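Local coordinates for L-2,4-diaminobutyric acid acetyltransferase (Geobacillus sp., PDB 6SLL), which transfers an acetyl group from acetyl-coenzyme A to L-2,4-diaminobutyrate, a step in the biosynthesis of the chemical chaperone ectoine, at residues B[60-74]-B[103-116]. Numbering follows the deposited sequence. Where two conformers were deposited one is given.
With COA (coenzyme A), chain F.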
loop_
_atom_site.group_PDB
_atom_site.type_symbol
_atom_site.label_atom_id
_atom_site.label_comp_id
_atom_site.label_asym_id
_atom_site.label_seq_id
_atom_site.Cartn_x
_atom_site.Cartn_y
_atom_site.Cartn_z
ATOM N N THR B 60 7.946 -8.269 -4.865
ATOM C CA THR B 60 8.526 -7.058 -5.415
ATOM C C THR B 60 9.058 -6.143 -4.305
ATOM O O THR B 60 9.096 -4.922 -4.548
ATOM C CB THR B 60 7.522 -6.332 -6.322
ATOM O OG1 THR B 60 6.343 -5.991 -5.585
ATOM C CG2 THR B 60 7.148 -7.135 -7.516
ATOM N N CYS B 61 9.461 -6.709 -3.170
ATOM C CA CYS B 61 10.098 -5.920 -2.116
ATOM C C CYS B 61 11.418 -6.578 -1.740
ATOM O O CYS B 61 11.669 -7.760 -2.072
ATOM C CB CYS B 61 9.191 -5.836 -0.867
ATOM S SG CYS B 61 7.657 -4.943 -1.112
ATOM N N MET B 62 12.246 -5.892 -0.989
ATOM C CA MET B 62 13.586 -6.356 -0.620
ATOM C C MET B 62 13.902 -5.938 0.817
ATOM O O MET B 62 13.508 -4.826 1.244
ATOM C CB MET B 62 14.638 -5.651 -1.557
ATOM C CG MET B 62 15.997 -6.068 -1.533
ATOM S SD MET B 62 16.207 -7.936 -1.750
ATOM C CE MET B 62 15.493 -7.816 -3.348
ATOM N N ILE B 63 14.590 -6.834 1.525
ATOM C CA ILE B 63 15.237 -6.541 2.829
ATOM C C ILE B 63 16.700 -6.795 2.764
ATOM O O ILE B 63 17.143 -7.724 2.085
ATOM C CB ILE B 63 14.591 -7.479 3.936
ATOM C CG1 ILE B 63 13.292 -6.788 4.478
ATOM C CG2 ILE B 63 15.551 -7.836 5.084
ATOM C CD1 ILE B 63 12.591 -7.500 5.537
ATOM N N ALA B 64 17.449 -5.969 3.482
ATOM C CA ALA B 64 18.858 -6.209 3.767
ATOM C C ALA B 64 19.048 -6.374 5.232
ATOM O O ALA B 64 18.508 -5.626 6.055
ATOM C CB ALA B 64 19.697 -5.015 3.289
ATOM N N GLU B 65 19.823 -7.423 5.606
ATOM C CA GLU B 65 20.110 -7.717 7.011
ATOM C C GLU B 65 21.617 -7.811 7.229
ATOM O O GLU B 65 22.329 -8.311 6.339
ATOM C CB GLU B 65 19.524 -9.008 7.442
ATOM C CG GLU B 65 18.096 -8.883 7.658
ATOM C CD GLU B 65 17.337 -10.259 7.822
ATOM O OE1 GLU B 65 17.654 -11.154 7.121
ATOM O OE2 GLU B 65 16.517 -10.385 8.706
ATOM N N HIS B 66 22.065 -7.362 8.364
ATOM C CA HIS B 66 23.503 -7.448 8.720
ATOM C C HIS B 66 23.575 -7.860 10.167
ATOM O O HIS B 66 23.014 -7.186 11.038
ATOM C CB HIS B 66 24.177 -6.137 8.471
ATOM C CG HIS B 66 25.672 -6.186 8.838
ATOM N ND1 HIS B 66 26.145 -5.510 9.912
ATOM C CD2 HIS B 66 26.714 -6.782 8.247
ATOM C CE1 HIS B 66 27.438 -5.780 10.008
ATOM N NE2 HIS B 66 27.803 -6.492 8.981
ATOM N N GLU B 67 24.228 -8.993 10.450
ATOM C CA GLU B 67 24.439 -9.501 11.765
ATOM C C GLU B 67 23.121 -9.517 12.528
ATOM O O GLU B 67 23.056 -9.203 13.718
ATOM C CB GLU B 67 25.554 -8.735 12.473
ATOM C CG GLU B 67 26.935 -9.002 11.820
ATOM C CD GLU B 67 28.107 -8.370 12.506
ATOM O OE1 GLU B 67 27.867 -7.404 13.285
ATOM O OE2 GLU B 67 29.222 -8.803 12.031
ATOM N N GLY B 68 22.069 -9.935 11.811
ATOM C CA GLY B 68 20.736 -10.131 12.432
ATOM C C GLY B 68 19.782 -9.008 12.496
ATOM O O GLY B 68 18.677 -9.203 12.934
ATOM N N ASP B 69 20.295 -7.805 12.125
ATOM C CA ASP B 69 19.500 -6.568 12.177
ATOM C C ASP B 69 19.027 -6.222 10.745
ATOM O O ASP B 69 19.795 -6.340 9.806
ATOM C CB ASP B 69 20.347 -5.360 12.658
ATOM C CG ASP B 69 20.731 -5.451 14.041
ATOM O OD1 ASP B 69 20.100 -6.234 14.824
ATOM O OD2 ASP B 69 21.877 -4.998 14.235
ATOM N N ILE B 70 17.764 -5.814 10.621
ATOM C CA ILE B 70 17.288 -5.265 9.340
ATOM C C ILE B 70 17.970 -3.915 9.201
ATOM O O ILE B 70 17.774 -3.012 10.023
ATOM C CB ILE B 70 15.754 -5.282 9.219
ATOM C CG1 ILE B 70 15.217 -6.772 9.152
ATOM C CG2 ILE B 70 15.357 -4.463 7.995
ATOM C CD1 ILE B 70 13.681 -6.844 9.192
ATOM N N VAL B 71 18.727 -3.744 8.137
ATOM C CA VAL B 71 19.428 -2.515 7.835
ATOM C C VAL B 71 18.960 -1.817 6.583
ATOM O O VAL B 71 19.406 -0.719 6.276
ATOM C CB VAL B 71 20.946 -2.692 7.881
ATOM C CG1 VAL B 71 21.431 -3.101 9.291
ATOM C CG2 VAL B 71 21.426 -3.614 6.808
ATOM N N GLY B 72 18.126 -2.502 5.760
ATOM C CA GLY B 72 17.623 -1.894 4.533
ATOM C C GLY B 72 16.312 -2.467 4.173
ATOM O O GLY B 72 15.992 -3.645 4.448
ATOM N N PHE B 73 15.517 -1.664 3.459
ATOM C CA PHE B 73 14.185 -2.108 2.931
ATOM C C PHE B 73 13.920 -1.317 1.674
ATOM O O PHE B 73 14.175 -0.102 1.596
ATOM C CB PHE B 73 13.102 -1.852 3.972
ATOM C CG PHE B 73 11.703 -2.194 3.523
ATOM C CD1 PHE B 73 11.308 -3.489 3.428
ATOM C CD2 PHE B 73 10.774 -1.207 3.299
ATOM C CE1 PHE B 73 10.011 -3.823 3.090
ATOM C CE2 PHE B 73 9.463 -1.482 2.969
ATOM C CZ PHE B 73 9.088 -2.804 2.866
ATOM N N ILE B 74 13.319 -2.016 0.706
ATOM C CA ILE B 74 12.632 -1.380 -0.448
ATOM C C ILE B 74 11.284 -1.953 -0.570
ATOM O O ILE B 74 11.106 -3.191 -0.692
ATOM C CB ILE B 74 13.428 -1.542 -1.788
ATOM C CG1 ILE B 74 14.729 -1.015 -1.715
ATOM C CG2 ILE B 74 12.591 -0.889 -2.909
ATOM C CD1 ILE B 74 15.478 -1.026 -3.013
ATOM N N ALA B 103 21.756 0.302 -0.520
ATOM C CA ALA B 103 20.595 0.660 -1.319
ATOM C C ALA B 103 20.798 0.296 -2.799
ATOM O O ALA B 103 19.851 -0.221 -3.431
ATOM C CB ALA B 103 20.269 2.154 -1.204
ATOM N N LYS B 104 21.990 0.524 -3.344
ATOM C CA LYS B 104 22.234 0.170 -4.722
ATOM C C LYS B 104 22.076 -1.340 -4.902
ATOM O O LYS B 104 21.510 -1.781 -5.897
ATOM C CB LYS B 104 23.607 0.600 -5.109
ATOM C CG LYS B 104 24.014 0.372 -6.524
ATOM C CD LYS B 104 25.464 0.818 -6.802
ATOM C CE LYS B 104 25.668 2.296 -6.673
ATOM N NZ LYS B 104 26.943 2.719 -7.413
ATOM N N ALA B 105 22.548 -2.117 -3.971
ATOM C CA ALA B 105 22.444 -3.587 -4.052
ATOM C C ALA B 105 20.983 -3.996 -3.910
ATOM O O ALA B 105 20.563 -4.957 -4.610
ATOM C CB ALA B 105 23.295 -4.280 -2.998
ATOM N N MET B 106 20.205 -3.356 -3.063
ATOM C CA MET B 106 18.819 -3.733 -2.956
ATOM C C MET B 106 18.062 -3.424 -4.250
ATOM O O MET B 106 17.217 -4.198 -4.683
ATOM C CB MET B 106 18.097 -2.950 -1.828
ATOM C CG MET B 106 18.454 -3.407 -0.426
ATOM S SD MET B 106 17.378 -2.763 0.858
ATOM C CE MET B 106 17.719 -1.004 0.747
ATOM N N LEU B 107 18.353 -2.253 -4.869
ATOM C CA LEU B 107 17.622 -1.854 -6.060
ATOM C C LEU B 107 18.007 -2.755 -7.204
ATOM O O LEU B 107 17.142 -3.274 -7.960
ATOM C CB LEU B 107 17.933 -0.382 -6.389
ATOM C CG LEU B 107 17.315 0.195 -7.648
ATOM C CD1 LEU B 107 15.779 0.020 -7.666
ATOM C CD2 LEU B 107 17.667 1.650 -7.833
ATOM N N THR B 108 19.291 -3.034 -7.406
ATOM C CA THR B 108 19.752 -3.917 -8.480
ATOM C C THR B 108 19.142 -5.295 -8.199
ATOM O O THR B 108 18.609 -5.986 -9.131
ATOM C CB THR B 108 21.290 -4.003 -8.457
ATOM O OG1 THR B 108 21.775 -2.717 -8.813
ATOM C CG2 THR B 108 21.833 -5.078 -9.386
ATOM N N GLY B 109 19.190 -5.774 -6.981
ATOM C CA GLY B 109 18.634 -7.085 -6.682
ATOM C C GLY B 109 17.161 -7.155 -6.871
ATOM O O GLY B 109 16.634 -8.163 -7.411
ATOM N N LEU B 110 16.404 -6.119 -6.546
ATOM C CA LEU B 110 14.992 -6.095 -6.795
ATOM C C LEU B 110 14.688 -6.286 -8.260
ATOM O O LEU B 110 13.776 -7.050 -8.648
ATOM C CB LEU B 110 14.410 -4.765 -6.313
ATOM C CG LEU B 110 12.937 -4.497 -6.587
ATOM C CD1 LEU B 110 12.046 -5.622 -5.989
ATOM C CD2 LEU B 110 12.561 -3.135 -6.085
ATOM N N MET B 111 15.432 -5.683 -9.113
ATOM C CA MET B 111 15.156 -5.733 -10.529
ATOM C C MET B 111 15.507 -7.086 -11.149
ATOM O O MET B 111 15.085 -7.358 -12.261
ATOM C CB MET B 111 15.830 -4.594 -11.284
ATOM C CG MET B 111 15.282 -3.232 -10.859
ATOM S SD MET B 111 13.621 -2.976 -10.590
ATOM C CE MET B 111 13.383 -3.298 -12.079
ATOM N N ASN B 112 16.188 -7.976 -10.430
ATOM C CA ASN B 112 16.405 -9.355 -10.883
ATOM C C ASN B 112 15.285 -10.281 -10.473
ATOM O O ASN B 112 15.282 -11.446 -10.898
ATOM C CB ASN B 112 17.715 -9.908 -10.278
ATOM C CG ASN B 112 18.956 -9.200 -10.746
ATOM O OD1 ASN B 112 19.016 -8.790 -11.900
ATOM N ND2 ASN B 112 19.935 -9.103 -9.867
ATOM N N GLN B 113 14.394 -9.890 -9.584
ATOM C CA GLN B 113 13.441 -10.821 -9.058
ATOM C C GLN B 113 12.524 -11.305 -10.117
ATOM O O GLN B 113 12.158 -10.583 -11.078
ATOM C CB GLN B 113 12.664 -10.197 -7.896
ATOM C CG GLN B 113 13.611 -9.825 -6.737
ATOM C CD GLN B 113 14.623 -10.952 -6.369
ATOM O OE1 GLN B 113 14.119 -12.080 -6.046
ATOM N NE2 GLN B 113 15.955 -10.796 -6.422
ATOM N N LYS B 114 12.005 -12.505 -9.943
ATOM C CA LYS B 114 11.145 -13.115 -10.931
ATOM C C LYS B 114 9.926 -12.280 -11.236
ATOM O O LYS B 114 9.521 -12.151 -12.391
ATOM C CB LYS B 114 10.695 -14.496 -10.396
ATOM C CG LYS B 114 9.867 -15.286 -11.340
ATOM C CD LYS B 114 9.428 -16.678 -10.692
ATOM C CE LYS B 114 8.554 -17.455 -11.535
ATOM N NZ LYS B 114 8.274 -18.780 -10.941
ATOM N N ALA B 115 9.292 -11.669 -10.185
ATOM C CA ALA B 115 8.121 -10.849 -10.370
ATOM C C ALA B 115 8.414 -9.528 -10.969
ATOM O O ALA B 115 7.449 -8.791 -11.298
ATOM C CB ALA B 115 7.356 -10.701 -9.064
ATOM N N CYS B 116 9.665 -9.179 -11.215
ATOM C CA CYS B 116 10.005 -7.931 -11.909
ATOM C C CYS B 116 10.400 -8.180 -13.359
ATOM O O CYS B 116 10.823 -7.298 -14.099
ATOM C CB CYS B 116 11.189 -7.212 -11.175
ATOM S SG CYS B 116 10.558 -6.591 -9.603
HETATM N N1A COA F . 26.683 11.625 0.203
HETATM C C2A COA F . 27.018 11.491 -1.088
HETATM N N3A COA F . 26.648 10.530 -1.939
HETATM C C4A COA F . 25.871 9.582 -1.346
HETATM C C5A COA F . 25.444 9.645 -0.026
HETATM C C6A COA F . 25.858 10.715 0.793
HETATM N N6A COA F . 25.560 10.864 2.050
HETATM N N7A COA F . 24.724 8.489 0.246
HETATM C C8A COA F . 24.649 7.819 -0.893
HETATM N N9A COA F . 25.306 8.481 -1.878
HETATM C C1B COA F . 25.400 8.079 -3.214
HETATM C C2B COA F . 26.444 6.977 -3.428
HETATM O O2B COA F . 27.710 7.512 -3.618
HETATM C C3B COA F . 25.785 6.240 -4.580
HETATM O O3B COA F . 25.947 7.093 -5.789
HETATM P P3B COA F . 27.051 6.733 -6.926
HETATM O O7A COA F . 26.368 5.488 -7.532
HETATM O O8A COA F . 27.181 8.027 -7.745
HETATM O O9A COA F . 28.277 5.924 -6.261
HETATM C C4B COA F . 24.319 6.337 -4.255
HETATM O O4B COA F . 24.122 7.540 -3.555
HETATM C C5B COA F . 23.851 5.044 -3.583
HETATM O O5B COA F . 24.661 4.780 -2.413
HETATM P P1A COA F . 24.358 3.589 -1.402
HETATM O O1A COA F . 25.541 3.436 -0.534
HETATM O O2A COA F . 23.821 2.408 -2.116
HETATM O O3A COA F . 23.174 4.282 -0.556
HETATM P P2A COA F . 22.756 3.924 0.962
HETATM O O4A COA F . 22.794 2.460 1.178
HETATM O O5A COA F . 23.555 4.779 1.893
HETATM O O6A COA F . 21.258 4.350 0.976
HETATM C CBP COA F . 19.463 5.955 1.037
HETATM C CCP COA F . 20.746 5.554 0.357
HETATM C CDP COA F . 18.819 7.095 0.193
HETATM C CEP COA F . 18.541 4.791 1.091
HETATM C CAP COA F . 19.851 6.438 2.473
HETATM O OAP COA F . 20.636 7.653 2.338
HETATM C C9P COA F . 18.717 6.707 3.401
HETATM O O9P COA F . 17.941 5.838 3.835
HETATM N N8P COA F . 18.609 8.021 3.736
HETATM C C7P COA F . 17.700 8.616 4.586
HETATM C C6P COA F . 18.341 9.897 5.331
HETATM C C5P COA F . 18.375 11.121 4.478
HETATM O O5P COA F . 18.860 11.027 3.296
HETATM N N4P COA F . 18.055 12.192 4.944
HETATM C C3P COA F . 18.104 13.498 4.161
HETATM C C2P COA F . 17.334 14.680 5.135
HETATM S S1P COA F . 18.492 15.092 6.404
#
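Met62, Ile74 and Met106 form the centre of a buried, apolar helix-on-sheet contact in the GNAT fold, where helix 103-112 lies across the hairpin of strands 62-66 and 69-74. The helix axis runs 8.8 Å from that of strand 69-74, at 40° to it, and no hydrogen bond crosses the interface. Met106 suits its place because a long, unbranched, flexible thioether can lie against the strand backbone. With CG anti to the carbonyl carbon (chi1 -74°) and the chain extended at chi2 (-168°), SD comes to 3.4 Å from Phe73 N; a bend at chi3 then turns CE close to the Phe73 backbone. Gly72 makes this possible, since a CB there would collide with that sulfur; with Val71 it also forms a classic beta bulge opposite Ala64, whose small methyl lets the sulfur pass. Met62 packs CG 3.8 Å from Met106 CB, and in one of its two conformers CE reaches Leu110 N. Ile74 points CD1 into the helix, tightly packed at 3.5 Å from Met106 CB and also touching Leu107, while its CG2 branch meets Leu110 CD2 at 3.9 Å. Losing these branches to an alanine here would probably open a gap at the helix face, between Met106, Leu107 and Leu110. Toward the C-terminal end of the helix, Leu110 CD1 rests 3.4 Å from Thr60 O; past it, Thr60 CG2 touches Ala115 CB, while the Thr60 hydroxyl has Ala76 O as its strongest partner. At the other end, Ala103 N and Lys104 N each donate to a pyrophosphate oxygen of coenzyme A, so the packed helix also presents its N-terminal turn to the cofactor. Tyr21 of strand 20-22 touches Ala64 and Met106, Val88 and Val91 of strand 85-93 touch Ile74, and helix 131-144 meets Leu107 through Tyr140.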